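Side-chain contacts in leucine--tRNA ligase (Agrobacterium radiobacter, PDB 5AH5), which probably catalyses the ATP-dependent attachment of leucine to tRNA(Leu), yielding leucyl-tRNA(Leu), AMP and diphosphate: residues Arg6-Asp9 / Ala10-Gln14; Phe98-Asp101 / Ala102-Ser105; Tyr282-Ser285 / Ile286-Leu289; Arg62-Ala66 / Arg67-Val71. All coordinates share one frame; numbering follows the deposited sequence.

Overall arrangement
All four contacts are local, made by side chains within a few residues of each other on a helix or at its end. Contacts 1, 2 and 4 lie in the first hundred or so residues. The centre of contact 1 is about 23 Å from that of contact 2 and about 22 Å from that of contact 4, and its nearest atoms come within about 6 Å of contact 4 without touching it. Contact 2 lies near the aminoacylation site: the side chain of A102 is about 10 Å from the bound leucyl-adenylate analogue. Contact 3 stands apart in the editing domain, its centre about 45 Å from that of contact 2 and about 64 Å from that of contact 1.

Contact 1. Residues Arg6-Asp9 / Ala10-Gln14; sequences RSRD and AFWQQ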
ATOM      1  N   ARG B   6      21.458  22.038  13.236  1.00 40.03           N
ATOM      2  CA  ARG B   6      20.436  22.792  13.975  1.00 45.96           C
ATOM      3  C   ARG B   6      20.180  24.180  13.370  1.00 49.45           C
ATOM      4  O   ARG B   6      19.151  24.753  13.623  1.00 55.83           O
ATOM      5  CB  ARG B   6      20.804  22.946  15.447  1.00 46.13           C
ATOM      6  CG  ARG B   6      20.732  21.688  16.305  1.00 50.93           C
ATOM      7  CD  ARG B   6      21.260  21.987  17.717  1.00 55.12           C
ATOM      8  NE  ARG B   6      21.507  20.807  18.555  1.00 54.79           N
ATOM      9  CZ  ARG B   6      22.599  20.031  18.501  1.00 61.86           C
ATOM     10  NH1 ARG B   6      23.582  20.259  17.628  1.00 59.52           N
ATOM     11  NH2 ARG B   6      22.709  18.988  19.322  1.00 61.80           N
ATOM     12  N   SER B   7      21.112  24.736  12.605  1.00 49.27           N
ATOM     13  CA  SER B   7      20.783  25.898  11.801  1.00 47.65           C
ATOM     14  C   SER B   7      20.826  25.596  10.323  1.00 39.04           C
ATOM     15  O   SER B   7      20.056  26.193   9.582  1.00 35.44           O
ATOM     16  CB  SER B   7      21.674  27.094  12.164  1.00 52.25           C
ATOM     17  OG  SER B   7      23.031  26.741  12.164  1.00 59.28           O
ATOM     18  N   ARG B   8      21.681  24.662   9.877  1.00 35.67           N
ATOM     19  CA  ARG B   8      21.925  24.533   8.439  1.00 31.83           C
ATOM     20  C   ARG B   8      20.866  23.759   7.726  1.00 29.78           C
ATOM     21  O   ARG B   8      20.572  24.068   6.565  1.00 30.38           O
ATOM     22  CB  ARG B   8      23.350  23.995   8.143  1.00 33.55           C
ATOM     23  CG  ARG B   8      24.475  24.975   8.564  1.00 35.44           C
ATOM     24  CD  ARG B   8      24.425  26.379   7.938  1.00 35.53           C
ATOM     25  NE  ARG B   8      24.849  26.338   6.551  1.00 38.08           N
ATOM     26  CZ  ARG B   8      24.900  27.374   5.692  1.00 41.20           C
ATOM     27  NH1 ARG B   8      24.523  28.578   6.016  1.00 37.11           N
ATOM     28  NH2 ARG B   8      25.338  27.174   4.442  1.00 44.04           N
ATOM     29  N   ASP B   9      20.287  22.752   8.373  1.00 28.95           N
ATOM     30  CA  ASP B   9      19.174  21.995   7.753  1.00 29.70           C
ATOM     31  C   ASP B   9      18.087  22.976   7.308  1.00 28.68           C
ATOM     32  O   ASP B   9      17.620  22.945   6.144  1.00 27.93           O
ATOM     33  CB  ASP B   9      18.566  20.937   8.723  1.00 29.26           C
ATOM     34  CG  ASP B   9      19.462  19.709   8.914  1.00 34.36           C
ATOM     35  OD1 ASP B   9      20.546  19.635   8.303  1.00 32.34           O
ATOM     36  OD2 ASP B   9      19.122  18.817   9.699  1.00 33.37           O
ATOM     37  N   ALA B  10      17.707  23.879   8.221  1.00 32.36           N
ATOM     38  CA  ALA B  10      16.661  24.896   7.931  1.00 28.17           C
ATOM     39  C   ALA B  10      17.084  25.852   6.824  1.00 30.07           C
ATOM     40  O   ALA B  10      16.274  26.229   5.926  1.00 29.59           O
ATOM     41  CB  ALA B  10      16.353  25.677   9.201  1.00 29.55           C
ATOM     42  N   PHE B  11      18.352  26.257   6.867  1.00 31.78           N
ATOM     43  CA  PHE B  11      18.906  27.120   5.822  1.00 31.90           C
ATOM     44  C   PHE B  11      18.699  26.506   4.424  1.00 34.69           C
ATOM     45  O   PHE B  11      18.144  27.175   3.505  1.00 32.01           O
ATOM     46  CB  PHE B  11      20.384  27.430   6.107  1.00 36.53           C
ATOM     47  CG  PHE B  11      21.049  28.248   5.040  1.00 38.90           C
ATOM     48  CD1 PHE B  11      21.011  29.644   5.096  1.00 41.25           C
ATOM     49  CD2 PHE B  11      21.719  27.635   3.990  1.00 36.98           C
ATOM     50  CE1 PHE B  11      21.609  30.409   4.103  1.00 42.17           C
ATOM     51  CE2 PHE B  11      22.328  28.388   2.996  1.00 39.69           C
ATOM     52  CZ  PHE B  11      22.281  29.783   3.049  1.00 42.00           C
ATOM     53  N   TRP B  12      19.072  25.228   4.275  1.00 32.88           N
ATOM     54  CA  TRP B  12      18.942  24.530   2.964  1.00 32.98           C
ATOM     55  C   TRP B  12      17.508  24.278   2.591  1.00 31.48           C
ATOM     56  O   TRP B  12      17.149  24.385   1.418  1.00 27.30           O
ATOM     57  CB  TRP B  12      19.823  23.215   2.877  1.00 30.69           C
ATOM     58  CG  TRP B  12      21.278  23.602   2.917  1.00 30.17           C
ATOM     59  CD1 TRP B  12      22.156  23.395   3.928  1.00 31.19           C
ATOM     60  CD2 TRP B  12      21.940  24.454   1.982  1.00 29.26           C
ATOM     61  NE1 TRP B  12      23.359  23.999   3.648  1.00 33.58           N
ATOM     62  CE2 TRP B  12      23.255  24.647   2.451  1.00 33.88           C
ATOM     63  CE3 TRP B  12      21.577  24.990   0.738  1.00 31.93           C
ATOM     64  CZ2 TRP B  12      24.209  25.390   1.743  1.00 34.29           C
ATOM     65  CZ3 TRP B  12      22.540  25.752   0.014  1.00 33.18           C
ATOM     66  CH2 TRP B  12      23.824  25.945   0.537  1.00 31.08           C
ATOM     67  N   GLN B  13      16.678  23.924   3.572  1.00 32.05           N
ATOM     68  CA  GLN B  13      15.237  23.756   3.346  1.00 31.16           C
ATOM     69  C   GLN B  13      14.652  25.048   2.766  1.00 32.16           C
ATOM     70  O   GLN B  13      13.878  25.019   1.824  1.00 26.75           O
ATOM     71  CB  GLN B  13      14.522  23.365   4.645  1.00 32.45           C
ATOM     72  CG  GLN B  13      14.754  21.917   5.020  1.00 30.56           C
ATOM     73  CD  GLN B  13      14.639  21.661   6.512  1.00 32.30           C
ATOM     74  OE1 GLN B  13      14.109  22.474   7.259  1.00 29.26           O
ATOM     75  NE2 GLN B  13      15.147  20.502   6.957  1.00 28.39           N
ATOM     76  N   GLN B  14      15.120  26.183   3.222  1.00 33.86           N
ATOM     77  CA  GLN B  14      14.543  27.419   2.720  1.00 36.57           C
ATOM     78  C   GLN B  14      15.026  27.692   1.280  1.00 37.94           C
ATOM     79  O   GLN B  14      14.240  28.060   0.378  1.00 33.81           O
ATOM     80  CB  GLN B  14      14.817  28.545   3.696  1.00 39.42           C
ATOM     81  CG  GLN B  14      13.798  29.650   3.550  1.00 46.39           C
ATOM     82  CD  GLN B  14      14.429  30.977   3.618  1.00 52.08           C
ATOM     83  OE1 GLN B  14      14.689  31.498   4.704  1.00 56.17           O
ATOM     84  NE2 GLN B  14      14.700  31.545   2.454  1.00 59.34           N
TER
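R8 lays its guanidinium flat on the ring of F11, an i to i+3 cation-pi stack on the surface of helix 5-19. The two side chains run side by side and point the same way. CZ of R8 stands 4.0 Å from the centroid of the F11 ring, the planes are only 18° apart, and NH1 sits over the middle of the ring. The arginine is folded to get there: its CG lies beside the backbone N, then the chain bends at chi2 (-57°) and again at chi3, bringing the head over the ring. Arginine suits the place because its planar cation can stack through a face and still bond through its N-H groups; NE forms a salt bridge with OE1 of E725, on helix 720-729.

W12 meets the same guanidinium quite differently. The indole stands almost perpendicular to it, at 89°, and CZ2 of W12 comes within 3.4 Å of NH2 of R8 at a slant. NE1 of W12 donates to that same OE1 of E725, so one acceptor steadies both side chains, while CD2 of F11 lies over the centre of the indole.

The helix backbone underneath is regular, with W12 N bonded to R8 O at 3.0 Å and Q13 N to D9 O at 2.9 Å. The carboxylate of buried D9 is satisfied elsewhere, by the Y3 hydroxyl and the A592 amide. Q13, extended beyond CG, lies back along the helix toward D9 and gives its NE2 to H721; its CG rests 3.2 Å from D9 O.

Contact 2. Residues Phe98-Asp101 / Ala102-Ser105; sequences FTQD and AIDS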
ATOM      1  N   PHE B  98      -8.232  19.004  17.386  1.00 23.03           N
ATOM      2  CA  PHE B  98      -7.168  17.993  17.636  1.00 25.65           C
ATOM      3  C   PHE B  98      -6.502  17.698  16.278  1.00 25.05           C
ATOM      4  O   PHE B  98      -5.316  17.706  16.169  1.00 25.65           O
ATOM      5  CB  PHE B  98      -7.719  16.716  18.293  1.00 24.24           C
ATOM      6  CG  PHE B  98      -6.664  15.675  18.571  1.00 27.69           C
ATOM      7  CD1 PHE B  98      -6.314  14.759  17.595  1.00 28.08           C
ATOM      8  CD2 PHE B  98      -6.015  15.627  19.801  1.00 29.27           C
ATOM      9  CE1 PHE B  98      -5.341  13.797  17.833  1.00 31.64           C
ATOM     10  CE2 PHE B  98      -5.043  14.634  20.063  1.00 29.32           C
ATOM     11  CZ  PHE B  98      -4.717  13.736  19.085  1.00 30.23           C
ATOM     12  N   THR B  99      -7.331  17.462  15.276  1.00 26.84           N
ATOM     13  CA  THR B  99      -6.893  17.211  13.930  1.00 28.10           C
ATOM     14  C   THR B  99      -6.013  18.298  13.378  1.00 29.84           C
ATOM     15  O   THR B  99      -4.961  17.983  12.851  1.00 25.38           O
ATOM     16  CB  THR B  99      -8.057  17.061  13.029  1.00 26.44           C
ATOM     17  OG1 THR B  99      -8.670  15.873  13.404  1.00 25.82           O
ATOM     18  CG2 THR B  99      -7.634  16.892  11.584  1.00 31.38           C
ATOM     19  N   GLN B 100      -6.452  19.549  13.479  1.00 26.54           N
ATOM     20  CA  GLN B 100      -5.624  20.671  13.014  1.00 28.98           C
ATOM     21  C   GLN B 100      -4.250  20.751  13.695  1.00 28.16           C
ATOM     22  O   GLN B 100      -3.240  21.052  13.023  1.00 26.03           O
ATOM     23  CB  GLN B 100      -6.352  22.057  13.096  1.00 26.21           C
ATOM     24  CG  GLN B 100      -5.543  23.209  12.467  1.00 29.71           C
ATOM     25  CD  GLN B 100      -5.385  23.020  10.938  1.00 32.88           C
ATOM     26  OE1 GLN B 100      -6.340  22.743  10.260  1.00 33.30           O
ATOM     27  NE2 GLN B 100      -4.154  23.078  10.426  1.00 37.65           N
ATOM     28  N   ASP B 101      -4.213  20.619  15.011  1.00 25.16           N
ATOM     29  CA  ASP B 101      -2.942  20.523  15.760  1.00 29.06           C
ATOM     30  C   ASP B 101      -2.026  19.391  15.235  1.00 26.98           C
ATOM     31  O   ASP B 101      -0.831  19.554  15.252  1.00 25.92           O
ATOM     32  CB  ASP B 101      -3.193  20.338  17.257  1.00 34.78           C
ATOM     33  CG  ASP B 101      -1.930  19.871  18.078  1.00 46.51           C
ATOM     34  OD1 ASP B 101      -1.601  18.627  18.149  1.00 56.51           O
ATOM     35  OD2 ASP B 101      -1.285  20.745  18.712  1.00 55.01           O
ATOM     36  N   ALA B 102      -2.601  18.263  14.842  1.00 24.92           N
ATOM     37  CA  ALA B 102      -1.806  17.108  14.453  1.00 29.76           C
ATOM     38  C   ALA B 102      -1.257  17.381  13.070  1.00 26.05           C
ATOM     39  O   ALA B 102      -0.104  17.048  12.764  1.00 27.18           O
ATOM     40  CB  ALA B 102      -2.632  15.850  14.505  1.00 26.68           C
ATOM     41  N   ILE B 103      -2.101  17.988  12.244  1.00 26.02           N
ATOM     42  CA  ILE B 103      -1.691  18.427  10.900  1.00 25.77           C
ATOM     43  C   ILE B 103      -0.489  19.347  11.021  1.00 26.47           C
ATOM     44  O   ILE B 103       0.578  19.096  10.433  1.00 23.40           O
ATOM     45  CB  ILE B 103      -2.854  19.020  10.094  1.00 24.11           C
ATOM     46  CG1 ILE B 103      -3.844  17.926   9.769  1.00 22.30           C
ATOM     47  CG2 ILE B 103      -2.391  19.757   8.821  1.00 24.01           C
ATOM     48  CD1 ILE B 103      -5.082  18.418   9.068  1.00 22.25           C
ATOM     49  N   ASP B 104      -0.666  20.379  11.804  1.00 22.82           N
ATOM     50  CA  ASP B 104       0.333  21.413  11.965  1.00 26.25           C
ATOM     51  C   ASP B 104       1.656  20.784  12.521  1.00 28.36           C
ATOM     52  O   ASP B 104       2.737  21.085  12.033  1.00 25.97           O
ATOM     53  CB  ASP B 104      -0.126  22.454  12.939  1.00 28.98           C
ATOM     54  CG  ASP B 104      -1.295  23.383  12.396  1.00 33.79           C
ATOM     55  OD1 ASP B 104      -1.664  23.336  11.190  1.00 31.21           O
ATOM     56  OD2 ASP B 104      -1.851  24.159  13.237  1.00 33.16           O
ATOM     57  N   SER B 105       1.547  19.949  13.543  1.00 26.94           N
ATOM     58  CA  SER B 105       2.726  19.229  14.119  1.00 27.12           C
ATOM     59  C   SER B 105       3.381  18.300  13.052  1.00 24.59           C
ATOM     60  O   SER B 105       4.559  18.313  12.899  1.00 27.25           O
ATOM     61  CB  SER B 105       2.279  18.408  15.314  1.00 27.07           C
ATOM     62  OG  SER B 105       3.304  17.636  15.843  1.00 26.65           O
TER
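Q100 and D104, one helical turn apart, are joined by a side-chain hydrogen bond that runs along helix 95-112 of the class I synthetase region. NE2 of Q100 donates to OD1 of D104 over a short 2.6 Å. The acceptor lies nearly in the amide plane of Q100, but the N-H arrives from above the carboxylate plane, and the two flat groups are turned 50° against each other. The bend at chi2 of Q100 (66°) carries the amide forward; a long, flexible amide suits this i to i+4 reach outside a helix.

Backbone bonds of the same spacing underlie it: I103 N to T99 O at 2.9 Å, D104 N to Q100 O at 2.9 Å and S105 N to D101 O at 3.0 Å.

On the buried side, the T99 and I103 side chains cross at a slant, CG2 of T99 lying 3.9 Å from CD1 of I103. Branched threonine serves two needs, since its OG1 is bonded to P95 O while its methyl packs.

The ligand pocket is near: the F98 side chain is about 7 Å from that of K575, which probably binds ATP. F98 settles on A87, A88 and F91 of helix 82-91, T99 touches A84 of that helix, and I103 rests on W77 in a loop.

Contact 3. Residues Tyr282-Ser285 / Ile286-Leu289; sequences YCES and ILVL
The carbonyl oxygen of Y282 takes two hydrogen bonds, one from the amide of I286 at 3.1 Å and a short one from OG of S285 at 2.5 Å. S285 manages the second because its hydroxyl is held between the backbone N and the carbonyl carbon (chi1 84°), turned back over the preceding turn. Serine is well placed here, being small enough to fold its OG onto the helix's own backbone. Further on, L287 N meets C283 O at 2.9 Å in a nearly straight bond. V288 N also reaches E284 O, at 3.1 Å, but from well above the carbonyl plane, 42° out of it. The turn is then tighter, with L289 N bonded to I286 O.

This is the C-terminal part of helix 277-287 in the editing domain, whose buried face packs on V321 of strand 315-322 through Y282 and C283. On that helix Y282 and I286 form an i to i+4 CH-pi contact: CG1 of I286 stands over one face of the phenol ring, 4.1 Å from its centroid. It is offset toward the rim, 3.8 Å from CZ of Y282. The ring is also held at its far end, where OH bonds to S300. I286, buried and apolar, presents CG1 and CD1 to the ring and touches R294 and N323 besides. More loosely, CD1 of L287 lies 3.9 Å from OE1 of E284, while CG of L289 rests 3.6 Å from S285 O.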
ATOM      1  N   TYR B 282     -34.876 -20.125  19.363  1.00 94.01           N
ATOM      2  CA  TYR B 282     -33.580 -20.706  19.011  1.00 86.94           C
ATOM      3  C   TYR B 282     -32.753 -19.765  18.129  1.00 88.54           C
ATOM      4  O   TYR B 282     -31.559 -19.546  18.389  1.00 75.73           O
ATOM      5  CB  TYR B 282     -33.760 -22.031  18.268  1.00 84.77           C
ATOM      6  CG  TYR B 282     -32.477 -22.546  17.669  1.00 81.72           C
ATOM      7  CD1 TYR B 282     -31.504 -23.134  18.477  1.00 80.63           C
ATOM      8  CD2 TYR B 282     -32.217 -22.420  16.301  1.00 76.69           C
ATOM      9  CE1 TYR B 282     -30.310 -23.600  17.935  1.00 81.82           C
ATOM     10  CE2 TYR B 282     -31.029 -22.880  15.757  1.00 72.95           C
ATOM     11  CZ  TYR B 282     -30.075 -23.463  16.567  1.00 75.32           C
ATOM     12  OH  TYR B 282     -28.905 -23.928  15.998  1.00 67.09           O
ATOM     13  N   CYS B 283     -33.396 -19.245  17.079  1.00 83.54           N
ATOM     14  CA  CYS B 283     -32.754 -18.332  16.147  1.00 78.22           C
ATOM     15  C   CYS B 283     -32.215 -17.097  16.857  1.00 77.64           C
ATOM     16  O   CYS B 283     -31.013 -16.849  16.824  1.00 88.22           O
ATOM     17  CB  CYS B 283     -33.701 -17.961  15.011  1.00 77.47           C
ATOM     18  SG  CYS B 283     -34.032 -19.379  13.931  1.00 84.28           S
ATOM     19  N   GLU B 284     -33.067 -16.374  17.567  1.00 79.01           N
ATOM     20  CA  GLU B 284     -32.618 -15.166  18.252  1.00 85.41           C
ATOM     21  C   GLU B 284     -31.508 -15.481  19.263  1.00 85.28           C
ATOM     22  O   GLU B 284     -30.701 -14.600  19.567  1.00 82.72           O
ATOM     23  CB  GLU B 284     -33.778 -14.388  18.913  1.00 90.21           C
ATOM     24  CG  GLU B 284     -34.907 -13.927  17.965  1.00 98.64           C
ATOM     25  CD  GLU B 284     -34.514 -12.908  16.890  1.00102.63           C
ATOM     26  OE1 GLU B 284     -33.420 -12.306  16.986  1.00103.60           O
ATOM     27  OE2 GLU B 284     -35.323 -12.706  15.938  1.00 96.84           O
ATOM     28  N   SER B 285     -31.445 -16.726  19.757  1.00 82.24           N
ATOM     29  CA  SER B 285     -30.343 -17.159  20.643  1.00 79.68           C
ATOM     30  C   SER B 285     -28.999 -17.360  19.936  1.00 75.30           C
ATOM     31  O   SER B 285     -27.959 -17.260  20.595  1.00 68.96           O
ATOM     32  CB  SER B 285     -30.688 -18.454  21.403  1.00 78.33           C
ATOM     33  OG  SER B 285     -30.425 -19.618  20.625  1.00 71.69           O
ATOM     34  N   ILE B 286     -29.024 -17.719  18.644  1.00 72.96           N
ATOM     35  CA  ILE B 286     -27.800 -17.813  17.827  1.00 70.78           C
ATOM     36  C   ILE B 286     -27.417 -16.410  17.347  1.00 66.35           C
ATOM     37  O   ILE B 286     -26.279 -15.981  17.553  1.00 58.96           O
ATOM     38  CB  ILE B 286     -27.940 -18.766  16.621  1.00 68.12           C
ATOM     39  CG1 ILE B 286     -28.251 -20.193  17.084  1.00 67.87           C
ATOM     40  CG2 ILE B 286     -26.657 -18.768  15.777  1.00 67.22           C
ATOM     41  CD1 ILE B 286     -27.180 -20.836  17.954  1.00 72.69           C
ATOM     42  N   LEU B 287     -28.392 -15.702  16.772  1.00 63.03           N
ATOM     43  CA  LEU B 287     -28.212 -14.326  16.263  1.00 62.46           C
ATOM     44  C   LEU B 287     -27.707 -13.308  17.288  1.00 56.64           C
ATOM     45  O   LEU B 287     -27.093 -12.337  16.910  1.00 57.22           O
ATOM     46  CB  LEU B 287     -29.504 -13.786  15.639  1.00 62.09           C
ATOM     47  CG  LEU B 287     -30.126 -14.593  14.496  1.00 66.78           C
ATOM     48  CD1 LEU B 287     -31.392 -13.901  14.012  1.00 68.66           C
ATOM     49  CD2 LEU B 287     -29.158 -14.783  13.352  1.00 70.18           C
ATOM     50  N   VAL B 288     -27.975 -13.529  18.565  1.00 52.88           N
ATOM     51  CA  VAL B 288     -27.390 -12.726  19.653  1.00 58.02           C
ATOM     52  C   VAL B 288     -25.865 -12.937  19.854  1.00 52.32           C
ATOM     53  O   VAL B 288     -25.208 -12.153  20.516  1.00 51.88           O
ATOM     54  CB  VAL B 288     -28.219 -12.953  20.965  1.00 61.23           C
ATOM     55  CG1 VAL B 288     -27.421 -12.796  22.262  1.00 62.86           C
ATOM     56  CG2 VAL B 288     -29.404 -11.996  20.976  1.00 61.43           C
ATOM     57  N   LEU B 289     -25.296 -13.995  19.296  1.00 54.96           N
ATOM     58  CA  LEU B 289     -23.893 -14.323  19.566  1.00 58.03           C
ATOM     59  C   LEU B 289     -22.953 -13.390  18.820  1.00 51.00           C
ATOM     60  O   LEU B 289     -23.261 -12.952  17.720  1.00 45.52           O
ATOM     61  CB  LEU B 289     -23.599 -15.776  19.175  1.00 57.99           C
ATOM     62  CG  LEU B 289     -24.407 -16.811  19.985  1.00 59.83           C
ATOM     63  CD1 LEU B 289     -24.155 -18.195  19.406  1.00 55.77           C
ATOM     64  CD2 LEU B 289     -24.071 -16.725  21.475  1.00 59.61           C
TER

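Contact 4. Residues Arg62-Ala66 / Arg67-Val71; sequences RMQIA and RGYSV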
ATOM      1  N   ARG B  62      13.577  13.051  -5.227  1.00 23.30           N
ATOM      2  CA  ARG B  62      14.687  13.913  -5.480  1.00 27.18           C
ATOM      3  C   ARG B  62      15.570  13.405  -6.649  1.00 28.73           C
ATOM      4  O   ARG B  62      16.035  14.181  -7.447  1.00 27.89           O
ATOM      5  CB  ARG B  62      15.560  14.009  -4.227  1.00 28.34           C
ATOM      6  CG  ARG B  62      14.982  14.945  -3.178  1.00 31.17           C
ATOM      7  CD  ARG B  62      15.818  14.886  -1.927  1.00 31.06           C
ATOM      8  NE  ARG B  62      15.312  15.728  -0.875  1.00 30.03           N
ATOM      9  CZ  ARG B  62      15.638  16.990  -0.639  1.00 29.04           C
ATOM     10  NH1 ARG B  62      16.481  17.660  -1.394  1.00 26.54           N
ATOM     11  NH2 ARG B  62      15.089  17.601   0.407  1.00 31.10           N
ATOM     12  N   MET B  63      15.727  12.090  -6.741  1.00 28.64           N
ATOM     13  CA  MET B  63      16.488  11.528  -7.817  1.00 29.53           C
ATOM     14  C   MET B  63      15.713  11.748  -9.114  1.00 28.18           C
ATOM     15  O   MET B  63      16.318  12.089 -10.126  1.00 25.73           O
ATOM     16  CB  MET B  63      16.752  10.028  -7.643  1.00 25.04           C
ATOM     17  CG  MET B  63      17.809   9.613  -8.636  1.00 28.79           C
ATOM     18  SD  MET B  63      18.106   7.886  -8.600  1.00 28.71           S
ATOM     19  CE  MET B  63      16.727   6.995  -9.281  1.00 25.41           C
ATOM     20  N   GLN B  64      14.410  11.479  -9.103  1.00 27.33           N
ATOM     21  CA  GLN B  64      13.641  11.541 -10.338  1.00 28.63           C
ATOM     22  C   GLN B  64      13.549  12.965 -10.816  1.00 30.06           C
ATOM     23  O   GLN B  64      13.635  13.211 -12.001  1.00 34.05           O
ATOM     24  CB  GLN B  64      12.267  10.929 -10.238  1.00 26.40           C
ATOM     25  CG  GLN B  64      12.234   9.475  -9.896  1.00 28.03           C
ATOM     26  CD  GLN B  64      12.821   8.620 -11.007  1.00 28.30           C
ATOM     27  OE1 GLN B  64      14.008   8.694 -11.267  1.00 27.56           O
ATOM     28  NE2 GLN B  64      12.010   7.797 -11.613  1.00 31.72           N
ATOM     29  N   ILE B  65      13.509  13.899  -9.902  1.00 27.83           N
ATOM     30  CA  ILE B  65      13.622  15.288 -10.288  1.00 30.17           C
ATOM     31  C   ILE B  65      14.960  15.631 -10.969  1.00 33.33           C
ATOM     32  O   ILE B  65      14.996  16.300 -12.001  1.00 28.43           O
ATOM     33  CB  ILE B  65      13.405  16.211  -9.096  1.00 27.28           C
ATOM     34  CG1 ILE B  65      11.925  16.129  -8.643  1.00 30.43           C
ATOM     35  CG2 ILE B  65      13.850  17.632  -9.414  1.00 28.14           C
ATOM     36  CD1 ILE B  65      11.608  16.801  -7.335  1.00 29.18           C
ATOM     37  N   ALA B  66      16.054  15.258 -10.343  1.00 33.61           N
ATOM     38  CA  ALA B  66      17.379  15.404 -10.971  1.00 33.35           C
ATOM     39  C   ALA B  66      17.484  14.746 -12.327  1.00 31.01           C
ATOM     40  O   ALA B  66      18.242  15.240 -13.163  1.00 31.03           O
ATOM     41  CB  ALA B  66      18.497  14.923 -10.059  1.00 36.62           C
ATOM     42  N   ARG B  67      16.746  13.665 -12.557  1.00 27.38           N
ATOM     43  CA  ARG B  67      16.763  12.973 -13.823  1.00 28.83           C
ATOM     44  C   ARG B  67      15.847  13.565 -14.883  1.00 33.71           C
ATOM     45  O   ARG B  67      15.574  12.885 -15.875  1.00 31.68           O
ATOM     46  CB  ARG B  67      16.464  11.481 -13.647  1.00 27.27           C
ATOM     47  CG  ARG B  67      17.649  10.725 -13.000  1.00 28.25           C
ATOM     48  CD  ARG B  67      17.239   9.359 -12.555  1.00 28.19           C
ATOM     49  NE  ARG B  67      17.279   8.454 -13.636  1.00 28.88           N
ATOM     50  CZ  ARG B  67      16.462   7.444 -13.890  1.00 30.06           C
ATOM     51  NH1 ARG B  67      15.425   7.098 -13.117  1.00 29.78           N
ATOM     52  NH2 ARG B  67      16.746   6.709 -14.940  1.00 29.27           N
ATOM     53  N   GLY B  68      15.318  14.776 -14.640  1.00 35.28           N
ATOM     54  CA  GLY B  68      14.453  15.467 -15.617  1.00 36.44           C
ATOM     55  C   GLY B  68      12.951  15.131 -15.602  1.00 34.73           C
ATOM     56  O   GLY B  68      12.170  15.743 -16.358  1.00 31.11           O
ATOM     57  N   TYR B  69      12.513  14.194 -14.748  1.00 28.89           N
ATOM     58  CA  TYR B  69      11.093  13.898 -14.678  1.00 28.45           C
ATOM     59  C   TYR B  69      10.317  15.139 -14.076  1.00 27.19           C
ATOM     60  O   TYR B  69      10.868  15.930 -13.280  1.00 25.64           O
ATOM     61  CB  TYR B  69      10.785  12.646 -13.854  1.00 29.33           C
ATOM     62  CG  TYR B  69      11.224  11.333 -14.421  1.00 28.78           C
ATOM     63  CD1 TYR B  69      12.514  10.847 -14.187  1.00 31.32           C
ATOM     64  CD2 TYR B  69      10.364  10.565 -15.181  1.00 30.24           C
ATOM     65  CE1 TYR B  69      12.919   9.610 -14.714  1.00 36.39           C
ATOM     66  CE2 TYR B  69      10.731   9.335 -15.684  1.00 31.59           C
ATOM     67  CZ  TYR B  69      12.012   8.879 -15.478  1.00 34.12           C
ATOM     68  OH  TYR B  69      12.352   7.688 -15.967  1.00 42.62           O
ATOM     69  N   SER B  70       9.080  15.305 -14.515  1.00 26.52           N
ATOM     70  CA  SER B  70       8.137  16.245 -13.862  1.00 28.10           C
ATOM     71  C   SER B  70       7.357  15.438 -12.794  1.00 23.46           C
ATOM     72  O   SER B  70       6.488  14.627 -13.118  1.00 23.21           O
ATOM     73  CB  SER B  70       7.168  16.850 -14.879  1.00 26.53           C
ATOM     74  OG  SER B  70       6.360  17.819 -14.206  1.00 29.65           O
ATOM     75  N   VAL B  71       7.767  15.616 -11.557  1.00 21.73           N
ATOM     76  CA  VAL B  71       7.415  14.699 -10.462  1.00 24.25           C
ATOM     77  C   VAL B  71       6.277  15.361  -9.583  1.00 24.33           C
ATOM     78  O   VAL B  71       6.436  16.489  -9.145  1.00 25.49           O
ATOM     79  CB  VAL B  71       8.677  14.470  -9.588  1.00 25.12           C
ATOM     80  CG1 VAL B  71       8.320  13.706  -8.313  1.00 27.83           C
ATOM     81  CG2 VAL B  71       9.770  13.677 -10.382  1.00 23.86           C
TER
HETATM   82  O   HOH W   1      12.538   5.943 -13.930  1.00 44.34           O
HETATM   83  O   HOH W   2      12.822  17.588 -13.092  1.00 27.35           O
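A Schellman motif, bonded between Q64 and Y69 and between I65 and G68, ends helix 48-66 and turns the chain into strand 70-72, the last step of a beta-alpha-beta unit in the class I catalytic core. Y69 N reaches back to Q64 O at 3.1 Å, and G68 N to I65 O at 3.1 Å. G68 is the C-prime residue, and its positive phi (86°) is one that glycine adopts readily for want of a side chain.

Side chains also meet across the turn. NH1 of R67 donates to OE1 of Q64 at 2.8 Å, in the carbonyl plane and on a lone pair, while the two side chains run alongside each other with their flat groups 24° apart. In Q64, bending at chi2 (-67°) brings the amide back, and its rotation about chi3 puts OE1 toward R67 and NE2 over one face of the Y69 ring, toward the rim. A water accepts from NE2 of Q64 at 3.0 Å and from NH1 of R67 at 3.2 Å, and also pairs with OH of Y69. Glutamine suits this crossroads because its amide offers an acceptor to the arginine and a donor to the water. A second water bridges I65 O and Y69 O, giving each carbonyl a hydrogen. Beneath, CG1 of I65 meets CG2 of V71 at 3.7 Å, the two side chains crossing nearly at right angles.

NH1 of R67 also forms a salt bridge with E674 of helix 653-674, on which M63 packs through V673. On the sheet side, Q64, Y69 and V71 meet F33 of strand 32-37, the strand beside 70-72.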